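Local coordinates for protein endo alpha-1,4 polygalactosaminidase (Neosartorya fumigata, PDB 6OJ1) that hydrolyses alpha-1,4-linked galactosamine polymers from within the chain, as a barrel-fold glycoside hydrolase able to disrupt microbial biofilms, at residues Met200-Gln210 with Lys225-Pro233. Numbering follows the deposited sequence.
Sequences MQWSVNEQCAQ and KPVFHIEYP. With K (potassium ion), chain H.
Ser203 O receives Phe228 N in one of five backbone hydrogen bonds that join strands 202-206 and 227-231, a nearly parallel pair and a worked example of how barrel neighbours share work between backbone and side chains. Asn205 O likewise receives Ile230 N, while Ser203 N, Asn205 N and Gln207 N donate to the carbonyls of Pro226, Phe228 and Ile230; CA-H...O contacts fill in between.

At the N-terminal end two aromatic rings meet. Phe228 turns its CD2-CE2 edge to one face of Trp202 in an edge-to-face stack, with 5.2 Å between its centroid and that of the five-membered ring and planes at 63°. Trp202 CG sits between its backbone N and carbonyl carbon (chi1 57°), which lays the indole against this edge. Beyond it, the extended Lys225 chain reaches back to donate a hydrogen bond (Lys225 NZ to Met200 O, 2.7 Å).

Polar groups gather at the C-terminal end. Glu231, bent at chi2 (-75°), brings its carboxylate against the turn at 207-209: OE2 accepts Ala209 N at 2.9 Å on its syn side but tilted out of the carboxylate plane, and His229 NE2 at 2.6 Å through its anti lone pair. The two donors hold OE2 and fix the carboxylate's rotation. Asn205 OD1 takes Cys208 N in an Asx motif and lies at the His229 ring edge. On the face bearing Val204 and Phe228, Tyr232 OH donates to the anti lone pair of Glu206 OE2 (2.7 Å), while Glu206 OE1 is a long 3.2 Å from a potassium ion otherwise bound by waters, two of which also donate to OE2.

Within the GH114 TIM-barrel fold, strands 183-187 and 261-266 flank the pair. Phe220 of helix 219-222 packs on Ser203 and Val227, across the sheet from Phe228, which meets Trp42 of strand 42-45.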
ATOM      1  N   MET A 200      -0.123  -8.817   9.649  1.00 21.36           N
ATOM      2  CA  MET A 200      -0.799  -7.930   8.707  1.00 19.91           C
ATOM      3  C   MET A 200      -2.264  -7.757   9.087  1.00 23.61           C
ATOM      4  O   MET A 200      -2.903  -8.689   9.572  1.00 21.62           O
ATOM      5  CB  MET A 200      -0.729  -8.473   7.269  1.00 22.11           C
ATOM      6  CG  MET A 200       0.679  -8.664   6.691  1.00 17.34           C
ATOM      7  SD  MET A 200       1.617  -7.139   6.557  1.00 19.86           S
ATOM      8  CE  MET A 200       2.641  -7.261   8.036  1.00 18.09           C
ATOM      9  N   GLN A 201      -2.805  -6.563   8.833  1.00 19.48           N
ATOM     10  CA  GLN A 201      -4.240  -6.353   8.989  1.00 24.20           C
ATOM     11  C   GLN A 201      -4.991  -6.380   7.659  1.00 23.57           C
ATOM     12  O   GLN A 201      -6.229  -6.431   7.667  1.00 21.37           O
ATOM     13  CB  GLN A 201      -4.527  -5.024   9.718  1.00 21.18           C
ATOM     14  CG  GLN A 201      -4.248  -5.056  11.243  1.00 22.74           C
ATOM     15  CD  GLN A 201      -2.803  -5.328  11.587  1.00 20.18           C
ATOM     16  OE1 GLN A 201      -1.925  -4.500  11.344  1.00 22.77           O
ATOM     17  NE2 GLN A 201      -2.544  -6.483  12.178  1.00 22.43           N
ATOM     18  N   TRP A 202      -4.283  -6.353   6.533  1.00 21.24           N
ATOM     19  CA  TRP A 202      -4.905  -6.432   5.213  1.00 19.62           C
ATOM     20  C   TRP A 202      -3.829  -6.744   4.184  1.00 20.36           C
ATOM     21  O   TRP A 202      -2.630  -6.743   4.478  1.00 20.39           O
ATOM     22  CB  TRP A 202      -5.598  -5.119   4.821  1.00 17.86           C
ATOM     23  CG  TRP A 202      -4.659  -3.940   4.846  1.00 17.74           C
ATOM     24  CD1 TRP A 202      -3.736  -3.589   3.893  1.00 16.63           C
ATOM     25  CD2 TRP A 202      -4.539  -2.967   5.891  1.00 19.84           C
ATOM     26  NE1 TRP A 202      -3.057  -2.451   4.281  1.00 19.37           N
ATOM     27  CE2 TRP A 202      -3.525  -2.056   5.507  1.00 21.09           C
ATOM     28  CE3 TRP A 202      -5.187  -2.778   7.120  1.00 21.61           C
ATOM     29  CZ2 TRP A 202      -3.158  -0.966   6.296  1.00 15.32           C
ATOM     30  CZ3 TRP A 202      -4.815  -1.696   7.906  1.00 20.97           C
ATOM     31  CH2 TRP A 202      -3.810  -0.811   7.495  1.00 16.84           C
ATOM     32  N   SER A 203      -4.287  -6.958   2.956  1.00 19.29           N
ATOM     33  CA  SER A 203      -3.485  -6.915   1.744  1.00 17.68           C
ATOM     34  C   SER A 203      -3.918  -5.712   0.915  1.00 20.77           C
ATOM     35  O   SER A 203      -5.112  -5.425   0.811  1.00 20.58           O
ATOM     36  CB  SER A 203      -3.687  -8.202   0.926  1.00 17.84           C
ATOM     37  OG  SER A 203      -3.230  -8.034  -0.411  1.00 21.91           O
ATOM     38  N   VAL A 204      -2.964  -4.995   0.335  1.00 19.61           N
ATOM     39  CA  VAL A 204      -3.259  -4.114  -0.793  1.00 17.78           C
ATOM     40  C   VAL A 204      -2.754  -4.833  -2.034  1.00 21.50           C
ATOM     41  O   VAL A 204      -1.558  -5.146  -2.130  1.00 20.73           O
ATOM     42  CB  VAL A 204      -2.606  -2.726  -0.653  1.00 18.79           C
ATOM     43  CG1 VAL A 204      -2.802  -1.935  -1.953  1.00 20.18           C
ATOM     44  CG2 VAL A 204      -3.211  -1.938   0.521  1.00 17.27           C
ATOM     45  N   ASN A 205      -3.661  -5.131  -2.969  1.00 19.02           N
ATOM     46  CA  ASN A 205      -3.302  -5.841  -4.185  1.00 18.87           C
ATOM     47  C   ASN A 205      -3.576  -4.992  -5.411  1.00 21.21           C
ATOM     48  O   ASN A 205      -4.632  -4.354  -5.514  1.00 22.48           O
ATOM     49  CB  ASN A 205      -4.066  -7.145  -4.333  1.00 22.64           C
ATOM     50  CG  ASN A 205      -3.832  -7.772  -5.680  1.00 23.36           C
ATOM     51  OD1 ASN A 205      -4.592  -7.549  -6.613  1.00 24.05           O
ATOM     52  ND2 ASN A 205      -2.723  -8.495  -5.815  1.00 22.83           N
ATOM     53  N   GLU A 206      -2.642  -5.016  -6.354  1.00 18.54           N
ATOM     54  CA  GLU A 206      -2.866  -4.454  -7.682  1.00 20.38           C
ATOM     55  C   GLU A 206      -2.977  -5.577  -8.707  1.00 23.08           C
ATOM     56  O   GLU A 206      -2.072  -6.408  -8.822  1.00 23.25           O
ATOM     57  CB  GLU A 206      -1.735  -3.510  -8.069  1.00 19.12           C
ATOM     58  CG  GLU A 206      -1.703  -2.240  -7.241  1.00 18.12           C
ATOM     59  CD  GLU A 206      -0.413  -1.497  -7.433  1.00 23.99           C
ATOM     60  OE1 GLU A 206       0.656  -2.090  -7.165  1.00 19.44           O
ATOM     61  OE2 GLU A 206      -0.466  -0.326  -7.863  1.00 23.25           O
ATOM     62  N   GLN A 207      -4.083  -5.594  -9.449  1.00 19.85           N
ATOM     63  CA  GLN A 207      -4.190  -6.304 -10.723  1.00 26.66           C
ATOM     64  C   GLN A 207      -4.147  -7.821 -10.615  1.00 28.93           C
ATOM     65  O   GLN A 207      -3.797  -8.485 -11.596  1.00 24.40           O
ATOM     66  CB  GLN A 207      -3.088  -5.853 -11.686  1.00 26.85           C
ATOM     67  CG  GLN A 207      -3.156  -4.371 -12.032  1.00 30.22           C
ATOM     68  CD  GLN A 207      -1.869  -3.878 -12.640  1.00 29.77           C
ATOM     69  OE1 GLN A 207      -0.920  -3.549 -11.929  1.00 40.71           O
ATOM     70  NE2 GLN A 207      -1.824  -3.826 -13.958  1.00 30.60           N
ATOM     71  N   CYS A 208      -4.513  -8.419  -9.480  1.00 23.46           N
ATOM     72  CA  CYS A 208      -4.523  -9.880  -9.453  1.00 23.17           C
ATOM     73  C   CYS A 208      -5.498 -10.456 -10.473  1.00 27.22           C
ATOM     74  O   CYS A 208      -5.278 -11.559 -10.989  1.00 30.52           O
ATOM     75  CB  CYS A 208      -4.859 -10.400  -8.054  1.00 25.71           C
ATOM     76  SG  CYS A 208      -6.545 -10.063  -7.463  1.00 29.73           S
ATOM     77  N   ALA A 209      -6.571  -9.722 -10.789  1.00 28.56           N
ATOM     78  CA  ALA A 209      -7.539 -10.225 -11.759  1.00 33.02           C
ATOM     79  C   ALA A 209      -6.931 -10.285 -13.151  1.00 37.93           C
ATOM     80  O   ALA A 209      -7.181 -11.229 -13.910  1.00 40.02           O
ATOM     81  CB  ALA A 209      -8.793  -9.349 -11.753  1.00 35.34           C
ATOM     82  N   GLN A 210      -6.107  -9.297 -13.489  1.00 32.76           N
ATOM     83  CA  GLN A 210      -5.491  -9.227 -14.805  1.00 33.13           C
ATOM     84  C   GLN A 210      -4.473 -10.343 -15.019  1.00 41.23           C
ATOM     85  O   GLN A 210      -4.282 -10.792 -16.159  1.00 40.43           O
ATOM     86  CB  GLN A 210      -4.852  -7.844 -14.975  1.00 33.73           C
ATOM     87  CG  GLN A 210      -4.136  -7.602 -16.287  1.00 41.52           C
ATOM     88  CD  GLN A 210      -3.492  -6.214 -16.351  1.00 44.63           C
ATOM     89  OE1 GLN A 210      -3.618  -5.408 -15.423  1.00 40.88           O
ATOM     90  NE2 GLN A 210      -2.801  -5.936 -17.449  1.00 43.18           N
ATOM     91  N   LYS A 225      -9.362 -10.926   6.968  1.00 29.84           N
ATOM     92  CA  LYS A 225      -8.693  -9.677   6.687  1.00 28.30           C
ATOM     93  C   LYS A 225      -9.002  -9.226   5.263  1.00 24.67           C
ATOM     94  O   LYS A 225      -9.086 -10.057   4.354  1.00 27.30           O
ATOM     95  CB  LYS A 225      -7.176  -9.821   6.899  1.00 23.54           C
ATOM     96  CG  LYS A 225      -6.815 -10.062   8.382  1.00 24.64           C
ATOM     97  CD  LYS A 225      -5.393 -10.582   8.569  1.00 25.63           C
ATOM     98  CE  LYS A 225      -5.100 -10.812  10.047  1.00 26.52           C
ATOM     99  NZ  LYS A 225      -3.669 -11.231  10.252  1.00 24.73           N
ATOM    100  N   PRO A 226      -9.219  -7.933   5.045  1.00 25.14           N
ATOM    101  CA  PRO A 226      -9.647  -7.477   3.720  1.00 24.57           C
ATOM    102  C   PRO A 226      -8.495  -7.474   2.725  1.00 23.27           C
ATOM    103  O   PRO A 226      -7.316  -7.465   3.093  1.00 24.45           O
ATOM    104  CB  PRO A 226     -10.164  -6.052   3.980  1.00 25.58           C
ATOM    105  CG  PRO A 226      -9.511  -5.617   5.252  1.00 27.24           C
ATOM    106  CD  PRO A 226      -9.287  -6.867   6.064  1.00 27.20           C
ATOM    107  N   VAL A 227      -8.859  -7.533   1.445  1.00 21.29           N
ATOM    108  CA  VAL A 227      -7.941  -7.234   0.353  1.00 20.74           C
ATOM    109  C   VAL A 227      -8.415  -5.925  -0.256  1.00 23.76           C
ATOM    110  O   VAL A 227      -9.515  -5.856  -0.824  1.00 27.16           O
ATOM    111  CB  VAL A 227      -7.892  -8.327  -0.720  1.00 24.43           C
ATOM    112  CG1 VAL A 227      -6.959  -7.866  -1.850  1.00 23.98           C
ATOM    113  CG2 VAL A 227      -7.443  -9.655  -0.128  1.00 25.44           C
ATOM    114  N   PHE A 228      -7.592  -4.900  -0.138  1.00 20.95           N
ATOM    115  CA  PHE A 228      -7.858  -3.617  -0.778  1.00 21.48           C
ATOM    116  C   PHE A 228      -7.310  -3.718  -2.194  1.00 23.43           C
ATOM    117  O   PHE A 228      -6.096  -3.680  -2.414  1.00 20.86           O
ATOM    118  CB  PHE A 228      -7.259  -2.494   0.060  1.00 22.93           C
ATOM    119  CG  PHE A 228      -7.893  -2.402   1.416  1.00 24.15           C
ATOM    120  CD1 PHE A 228      -9.267  -2.203   1.527  1.00 23.23           C
ATOM    121  CD2 PHE A 228      -7.142  -2.545   2.577  1.00 23.35           C
ATOM    122  CE1 PHE A 228      -9.891  -2.136   2.776  1.00 22.95           C
ATOM    123  CE2 PHE A 228      -7.752  -2.473   3.830  1.00 26.45           C
ATOM    124  CZ  PHE A 228      -9.128  -2.273   3.929  1.00 22.73           C
ATOM    125  N   HIS A 229      -8.220  -3.888  -3.152  1.00 22.11           N
ATOM    126  CA  HIS A 229      -7.903  -4.432  -4.465  1.00 24.61           C
ATOM    127  C   HIS A 229      -8.067  -3.357  -5.530  1.00 24.66           C
ATOM    128  O   HIS A 229      -9.140  -2.758  -5.648  1.00 24.43           O
ATOM    129  CB  HIS A 229      -8.804  -5.640  -4.745  1.00 24.11           C
ATOM    130  CG  HIS A 229      -8.771  -6.115  -6.162  1.00 26.26           C
ATOM    131  ND1 HIS A 229      -9.920  -6.318  -6.896  1.00 25.88           N
ATOM    132  CD2 HIS A 229      -7.737  -6.432  -6.980  1.00 20.46           C
ATOM    133  CE1 HIS A 229      -9.597  -6.735  -8.109  1.00 30.40           C
ATOM    134  NE2 HIS A 229      -8.279  -6.807  -8.187  1.00 21.66           N
ATOM    135  N   ILE A 230      -7.012  -3.129  -6.317  1.00 22.04           N
ATOM    136  CA  ILE A 230      -7.008  -2.118  -7.377  1.00 20.89           C
ATOM    137  C   ILE A 230      -6.895  -2.805  -8.729  1.00 24.23           C
ATOM    138  O   ILE A 230      -6.071  -3.708  -8.903  1.00 20.84           O
ATOM    139  CB  ILE A 230      -5.838  -1.125  -7.213  1.00 19.19           C
ATOM    140  CG1 ILE A 230      -5.732  -0.592  -5.792  1.00 20.89           C
ATOM    141  CG2 ILE A 230      -5.974   0.030  -8.204  1.00 19.00           C
ATOM    142  CD1 ILE A 230      -4.436   0.199  -5.565  1.00 20.48           C
ATOM    143  N   GLU A 231      -7.706  -2.365  -9.699  1.00 22.92           N
ATOM    144  CA  GLU A 231      -7.492  -2.721 -11.095  1.00 22.62           C
ATOM    145  C   GLU A 231      -7.409  -1.443 -11.918  1.00 26.82           C
ATOM    146  O   GLU A 231      -8.004  -0.420 -11.564  1.00 25.79           O
ATOM    147  CB  GLU A 231      -8.597  -3.633 -11.653  1.00 25.62           C
ATOM    148  CG  GLU A 231      -8.678  -5.022 -10.968  1.00 23.42           C
ATOM    149  CD  GLU A 231      -7.569  -5.979 -11.388  1.00 28.63           C
ATOM    150  OE1 GLU A 231      -7.067  -5.863 -12.527  1.00 30.25           O
ATOM    151  OE2 GLU A 231      -7.208  -6.868 -10.579  1.00 28.83           O
ATOM    152  N   TYR A 232      -6.659  -1.514 -13.019  1.00 23.50           N
ATOM    153  CA  TYR A 232      -6.349  -0.358 -13.859  1.00 24.11           C
ATOM    154  C   TYR A 232      -6.793  -0.653 -15.287  1.00 26.14           C
ATOM    155  O   TYR A 232      -5.960  -0.856 -16.179  1.00 28.94           O
ATOM    156  CB  TYR A 232      -4.856  -0.037 -13.840  1.00 23.64           C
ATOM    157  CG  TYR A 232      -4.246   0.269 -12.486  1.00 23.89           C
ATOM    158  CD1 TYR A 232      -4.565   1.431 -11.797  1.00 19.92           C
ATOM    159  CD2 TYR A 232      -3.318  -0.597 -11.920  1.00 22.95           C
ATOM    160  CE1 TYR A 232      -3.983   1.717 -10.560  1.00 21.20           C
ATOM    161  CE2 TYR A 232      -2.727  -0.327 -10.698  1.00 21.26           C
ATOM    162  CZ  TYR A 232      -3.063   0.831 -10.018  1.00 18.54           C
ATOM    163  OH  TYR A 232      -2.484   1.121  -8.798  1.00 19.08           O
ATOM    164  N   PRO A 233      -8.100  -0.668 -15.546  1.00 27.39           N
ATOM    165  CA  PRO A 233      -8.575  -1.149 -16.857  1.00 27.69           C
ATOM    166  C   PRO A 233      -8.242  -0.230 -18.025  1.00 31.55           C
ATOM    167  O   PRO A 233      -8.254  -0.699 -19.170  1.00 36.16           O
ATOM    168  CB  PRO A 233     -10.091  -1.278 -16.654  1.00 37.02           C
ATOM    169  CG  PRO A 233     -10.403  -0.369 -15.543  1.00 40.12           C
ATOM    170  CD  PRO A 233      -9.207  -0.366 -14.625  1.00 26.29           C
TER
HETATM  171  K     K H 418       3.034  -0.415  -8.460  1.00 95.07           K
HETATM  172  O   HOH W   1       1.108   1.262  -6.288  1.00 29.58           O
HETATM  173  O   HOH W   2       1.191   0.676 -10.178  1.00 41.13           O
HETATM  174  O   HOH W   3      -5.873  -4.050 -14.215  1.00 29.95           O
HETATM  175  O   HOH W   4       3.944   1.877  -6.747  1.00 32.59           O
HETATM  176  O   HOH W   5       5.130  -2.176  -8.796  1.00 46.82           O
HETATM  177  O   HOH W   6       4.048  -1.354  -6.096  1.00 29.44           O